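Local coordinates for bottromycin amidohydrolase (Streptomyces purpureus, PDB 6I5S), which probably hydrolyses a thiazoline-bearing intermediate of bottromycin biosynthesis at a two-zinc centre, acting as the gatekeeper of the pathway, at residues Asp92-Val97 / Thr227-Gly232; Arg342-Thr347 / Tyr386-Trp391. All coordinates share one frame; numbering follows the deposited sequence.

How the contacts relate
Contact 1 builds part of the two-zinc active site. Contact 2 joins strand 342-343 to helix 383-388, consistent with the outer layer of the (beta/alpha)8 barrel expected of this family. Their centres are about 10 Å apart. Segments 92-97 and 342-347 touch directly: D92 OD1 lies 2.7 Å from T347 OG1, and A93 N lies 2.8 Å from V345 O, both probable hydrogen bonds. The chain then runs from T347 into D348, which binds a zinc ion together with H94 and H96. Segments 227-232 and 342-347 begin in the two outer strands of one three-stranded parallel sheet, with strand 268-270 between them. The L344 side chain is about 13 Å from a zinc ion.

Contact 1 of 2, residues Asp92-Val97 / Thr227-Gly232; sequences DAHAHV and TEHLYG. With ZN (zinc ion), chain B.
H94 meets both E228 and H229, which follow one another at the end of strand 226-228. The polar link is a nearly straight hydrogen bond from H94 ND1 to E228 OE1, 3.0 Å long with an angle of 165° at the hydrogen. The oxygen sits close to the plane of the imidazole. It is met on its anti side, with the donor tilted out of the carboxylate plane. E228 OE2 has other partners, a hydrogen bond to S226 and a salt bridge to R115. Both ends of the buried carboxylate are therefore held, and its hold on ND1 helps fix the rotation of the H94 ring. CG of H94 stands anti to the backbone N (chi1 -166°), which swings the ring toward segment 227-232. D92 steadies the backbone here: its OD2 accepts from H94 N at 3.0 Å, forming an Asx turn.

The ring contact is oblique. CE1 of H94 comes within 3.3 Å of CE1 of H229, with the centroids 4.7 Å apart and the planes at 51°. E228 CB also lies over one face of the H229 ring, offset toward the rim.

Each segment also serves a zinc ion of its own. H229 NE2 binds one zinc ion at 2.2 Å, beside two waters, and H210 is a further ligand. T272 holds H229 ND1. H94 NE2 and H96 NE2 bind the second zinc ion with D348. The carboxylated lysine Xaa183 is a ligand of both metals. The H94-A95-H96 pair, Xaa183, H210, H229 and D348 together make up the binuclear centre characteristic of the amidohydrolase superfamily.

Contact 2 of 2, residues Arg342-Thr347 / Tyr386-Trp391; sequences RLLVGT and YDVMGW
R342 reaches from strand 342-343 to D387 on helix 383-388, consistent with the outer, helical layer of the (beta/alpha)8 barrel of amidohydrolases. From CB, which points toward the helix, the chain runs through CG and CD and bends at chi3 (77°). The R342 side chain also touches F268 of the adjacent strand. NE is hydrogen-bonded to a residue flanking one of the segments. The bend turns the guanidinium toward the carboxylate. CZ remains 4.0 Å from D387 OD2, while NH2 makes the salt bridge to that oxygen at 2.9 Å. This hydrogen bond is bent, 137° at the hydrogen. OD2 lies near the guanidinium plane and uses its anti lone pair, but the two flat groups stand almost perpendicular. NH2 has a second acidic partner in D384, one turn earlier.

Deeper in, L344 CD1 lies 3.9 Å from V388 CG1, L344 CD2 also approaches CG1, and F268 touches both residues. The helix ends in a Schellman motif: G390, with positive phi, donates through its N to D387 O, and W391 N donates to Y386 O. At the tip of R342, NH1 donates to water 3 at 3.0 Å, and that water makes a weak bond to D387 OD2.

Contact 1 of 2, residues Asp92-Val97 / Thr227-Gly232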
# COMPACT_ATOMS: atom_id res chain seq x y z
N ASP A 92 -2.44 -2.21 -0.10
CA ASP A 92 -1.47 -1.13 0.11
C ASP A 92 -1.30 -0.39 -1.22
O ASP A 92 -0.70 -0.91 -2.17
CB ASP A 92 -0.13 -1.64 0.64
CG ASP A 92 0.82 -0.50 1.00
OD1 ASP A 92 1.69 -0.73 1.83
OD2 ASP A 92 0.70 0.63 0.44
N ALA A 93 -1.84 0.81 -1.27
CA ALA A 93 -1.91 1.55 -2.54
C ALA A 93 -0.59 2.21 -2.96
O ALA A 93 -0.53 2.83 -4.05
CB ALA A 93 -3.00 2.59 -2.46
N HIS A 94 0.47 2.06 -2.19
CA HIS A 94 1.76 2.60 -2.61
C HIS A 94 2.85 1.80 -1.91
O HIS A 94 3.38 2.25 -0.89
CB HIS A 94 1.89 4.07 -2.25
CG HIS A 94 3.04 4.79 -2.92
ND1 HIS A 94 2.86 5.92 -3.69
CD2 HIS A 94 4.37 4.53 -2.94
CE1 HIS A 94 4.03 6.30 -4.17
NE2 HIS A 94 4.97 5.50 -3.71
N ALA A 95 3.22 0.63 -2.43
CA ALA A 95 4.22 -0.21 -1.80
C ALA A 95 5.43 -0.32 -2.73
O ALA A 95 5.31 -0.15 -3.95
CB ALA A 95 3.67 -1.61 -1.47
N HIS A 96 6.60 -0.49 -2.13
CA HIS A 96 7.85 -0.74 -2.84
C HIS A 96 8.33 -2.11 -2.34
O HIS A 96 9.18 -2.20 -1.47
CB HIS A 96 8.87 0.36 -2.62
CG HIS A 96 8.47 1.65 -3.27
ND1 HIS A 96 8.51 1.84 -4.64
CD2 HIS A 96 7.97 2.80 -2.75
CE1 HIS A 96 8.07 3.06 -4.93
NE2 HIS A 96 7.74 3.65 -3.80
N VAL A 97 7.74 -3.15 -2.90
CA VAL A 97 8.09 -4.53 -2.58
C VAL A 97 9.38 -4.86 -3.29
O VAL A 97 9.46 -4.77 -4.52
CB VAL A 97 6.96 -5.45 -2.99
CG1 VAL A 97 7.43 -6.90 -2.94
CG2 VAL A 97 5.77 -5.18 -2.08
N THR A 227 -3.09 10.51 -7.82
CA THR A 227 -1.93 11.34 -7.47
C THR A 227 -1.49 10.99 -6.05
O THR A 227 -2.32 10.63 -5.19
CB THR A 227 -2.19 12.84 -7.57
OG1 THR A 227 -3.29 13.24 -6.72
CG2 THR A 227 -2.55 13.24 -9.05
N GLU A 228 -0.17 11.00 -5.85
CA GLU A 228 0.45 10.47 -4.65
C GLU A 228 1.05 11.59 -3.79
O GLU A 228 1.58 12.59 -4.30
CB GLU A 228 1.55 9.46 -4.98
CG GLU A 228 1.17 8.44 -6.10
CD GLU A 228 0.01 7.60 -5.67
OE1 GLU A 228 0.15 6.96 -4.60
OE2 GLU A 228 -1.03 7.58 -6.36
N HIS A 229 1.04 11.34 -2.50
CA HIS A 229 1.77 12.10 -1.48
C HIS A 229 1.23 13.50 -1.25
O HIS A 229 1.86 14.28 -0.52
CB HIS A 229 3.27 12.23 -1.82
CG HIS A 229 3.93 10.98 -2.29
ND1 HIS A 229 3.99 9.82 -1.53
CD2 HIS A 229 4.63 10.71 -3.43
CE1 HIS A 229 4.65 8.90 -2.21
NE2 HIS A 229 5.06 9.42 -3.35
N LEU A 230 0.06 13.83 -1.80
CA LEU A 230 -0.48 15.20 -1.82
C LEU A 230 0.39 16.17 -2.63
O LEU A 230 0.15 17.38 -2.60
CB LEU A 230 -0.70 15.73 -0.37
CG LEU A 230 -1.68 14.93 0.48
CD1 LEU A 230 -1.77 15.54 1.88
CD2 LEU A 230 -3.04 14.91 -0.18
N TYR A 231 1.37 15.68 -3.41
CA TYR A 231 2.14 16.62 -4.20
C TYR A 231 1.20 17.28 -5.19
O TYR A 231 0.21 16.67 -5.63
CB TYR A 231 3.29 15.96 -4.92
CG TYR A 231 4.36 15.36 -4.01
CD1 TYR A 231 4.53 15.78 -2.71
CD2 TYR A 231 5.18 14.35 -4.47
CE1 TYR A 231 5.50 15.20 -1.92
CE2 TYR A 231 6.14 13.80 -3.70
CZ TYR A 231 6.31 14.23 -2.43
OH TYR A 231 7.29 13.63 -1.64
N GLY A 232 1.46 18.54 -5.46
CA GLY A 232 0.49 19.34 -6.21
C GLY A 232 -0.33 20.23 -5.30
O GLY A 232 -0.43 21.43 -5.52
ZN ZN B . 6.81 9.08 -4.61
O HOH W 1 8.95 8.99 -4.77
O HOH W 2 7.58 7.62 -3.11

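Contact 2 of 2, residues Arg342-Thr347 / Tyr386-Trp391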
# COMPACT_ATOMS: atom_id res chain seq x y z
N ARG A 342 -11.34 10.59 -3.36
CA ARG A 342 -11.41 9.17 -3.05
C ARG A 342 -10.05 8.80 -2.48
O ARG A 342 -9.08 8.55 -3.20
CB ARG A 342 -11.81 8.35 -4.30
CG ARG A 342 -13.21 8.73 -4.82
CD ARG A 342 -13.59 8.03 -6.13
NE ARG A 342 -13.95 6.65 -5.79
CZ ARG A 342 -14.37 5.75 -6.68
NH1 ARG A 342 -14.51 6.09 -7.96
NH2 ARG A 342 -14.65 4.53 -6.29
N LEU A 343 -10.00 8.70 -1.17
CA LEU A 343 -8.72 8.45 -0.53
C LEU A 343 -8.31 6.97 -0.64
O LEU A 343 -9.15 6.08 -0.77
CB LEU A 343 -8.76 8.82 0.94
CG LEU A 343 -8.79 10.31 1.23
CD1 LEU A 343 -8.97 10.49 2.78
CD2 LEU A 343 -7.57 10.99 0.79
N LEU A 344 -7.00 6.76 -0.60
CA LEU A 344 -6.38 5.43 -0.64
C LEU A 344 -5.40 5.33 0.51
O LEU A 344 -4.87 6.34 1.01
CB LEU A 344 -5.63 5.19 -2.00
CG LEU A 344 -6.48 5.36 -3.25
CD1 LEU A 344 -5.57 5.41 -4.50
CD2 LEU A 344 -7.43 4.14 -3.35
N VAL A 345 -5.11 4.11 0.92
CA VAL A 345 -4.21 3.83 2.02
C VAL A 345 -2.93 3.26 1.43
O VAL A 345 -2.89 2.09 1.04
CB VAL A 345 -4.81 2.85 3.02
CG1 VAL A 345 -3.89 2.68 4.14
CG2 VAL A 345 -6.18 3.29 3.50
N GLY A 346 -1.88 4.09 1.34
CA GLY A 346 -0.60 3.63 0.85
C GLY A 346 0.49 4.09 1.79
O GLY A 346 0.30 5.04 2.56
N THR A 347 1.64 3.42 1.72
CA THR A 347 2.65 3.56 2.77
C THR A 347 4.01 4.04 2.32
O THR A 347 4.77 4.55 3.16
CB THR A 347 2.87 2.23 3.49
OG1 THR A 347 3.38 1.24 2.58
CG2 THR A 347 1.57 1.77 4.12
N TYR A 386 -9.58 -1.20 -5.07
CA TYR A 386 -9.87 -2.09 -6.20
C TYR A 386 -10.34 -1.27 -7.39
O TYR A 386 -10.00 -1.55 -8.53
CB TYR A 386 -10.92 -3.12 -5.80
CG TYR A 386 -10.38 -4.08 -4.73
CD1 TYR A 386 -9.21 -4.80 -4.95
CD2 TYR A 386 -11.02 -4.24 -3.50
CE1 TYR A 386 -8.69 -5.66 -3.99
CE2 TYR A 386 -10.50 -5.10 -2.50
CZ TYR A 386 -9.33 -5.80 -2.77
OH TYR A 386 -8.77 -6.68 -1.86
N ASP A 387 -11.09 -0.20 -7.14
CA ASP A 387 -11.53 0.67 -8.25
C ASP A 387 -10.36 1.39 -8.93
O ASP A 387 -10.31 1.45 -10.18
CB ASP A 387 -12.57 1.70 -7.78
CG ASP A 387 -13.96 1.11 -7.66
OD1 ASP A 387 -14.15 -0.07 -8.03
OD2 ASP A 387 -14.86 1.83 -7.21
N VAL A 388 -9.43 1.92 -8.15
CA VAL A 388 -8.32 2.66 -8.76
C VAL A 388 -7.43 1.73 -9.58
O VAL A 388 -6.78 2.15 -10.56
CB VAL A 388 -7.49 3.42 -7.69
CG1 VAL A 388 -6.51 2.51 -6.93
CG2 VAL A 388 -6.76 4.58 -8.37
N MET A 389 -7.36 0.45 -9.20
CA MET A 389 -6.61 -0.55 -9.96
C MET A 389 -7.36 -1.11 -11.14
O MET A 389 -6.78 -1.90 -11.93
CB MET A 389 -6.23 -1.70 -9.03
CG MET A 389 -5.19 -1.32 -7.98
SD MET A 389 -4.55 -2.71 -6.99
CE MET A 389 -6.05 -3.27 -6.16
N GLY A 390 -8.63 -0.77 -11.31
CA GLY A 390 -9.35 -1.25 -12.45
C GLY A 390 -9.83 -2.67 -12.28
O GLY A 390 -10.18 -3.32 -13.27
N TRP A 391 -9.84 -3.17 -11.05
CA TRP A 391 -10.31 -4.52 -10.74
C TRP A 391 -11.78 -4.40 -10.38
O TRP A 391 -12.12 -4.02 -9.26
CB TRP A 391 -9.55 -5.13 -9.57
CG TRP A 391 -8.07 -5.30 -9.79
CD1 TRP A 391 -7.38 -5.01 -10.92
CD2 TRP A 391 -7.12 -5.86 -8.86
NE1 TRP A 391 -6.05 -5.34 -10.75
CE2 TRP A 391 -5.87 -5.86 -9.50
CE3 TRP A 391 -7.22 -6.37 -7.59
CZ2 TRP A 391 -4.71 -6.34 -8.89
CZ3 TRP A 391 -6.06 -6.84 -6.95
CH2 TRP A 391 -4.83 -6.79 -7.58
O HOH W 3 -15.20 3.87 -9.81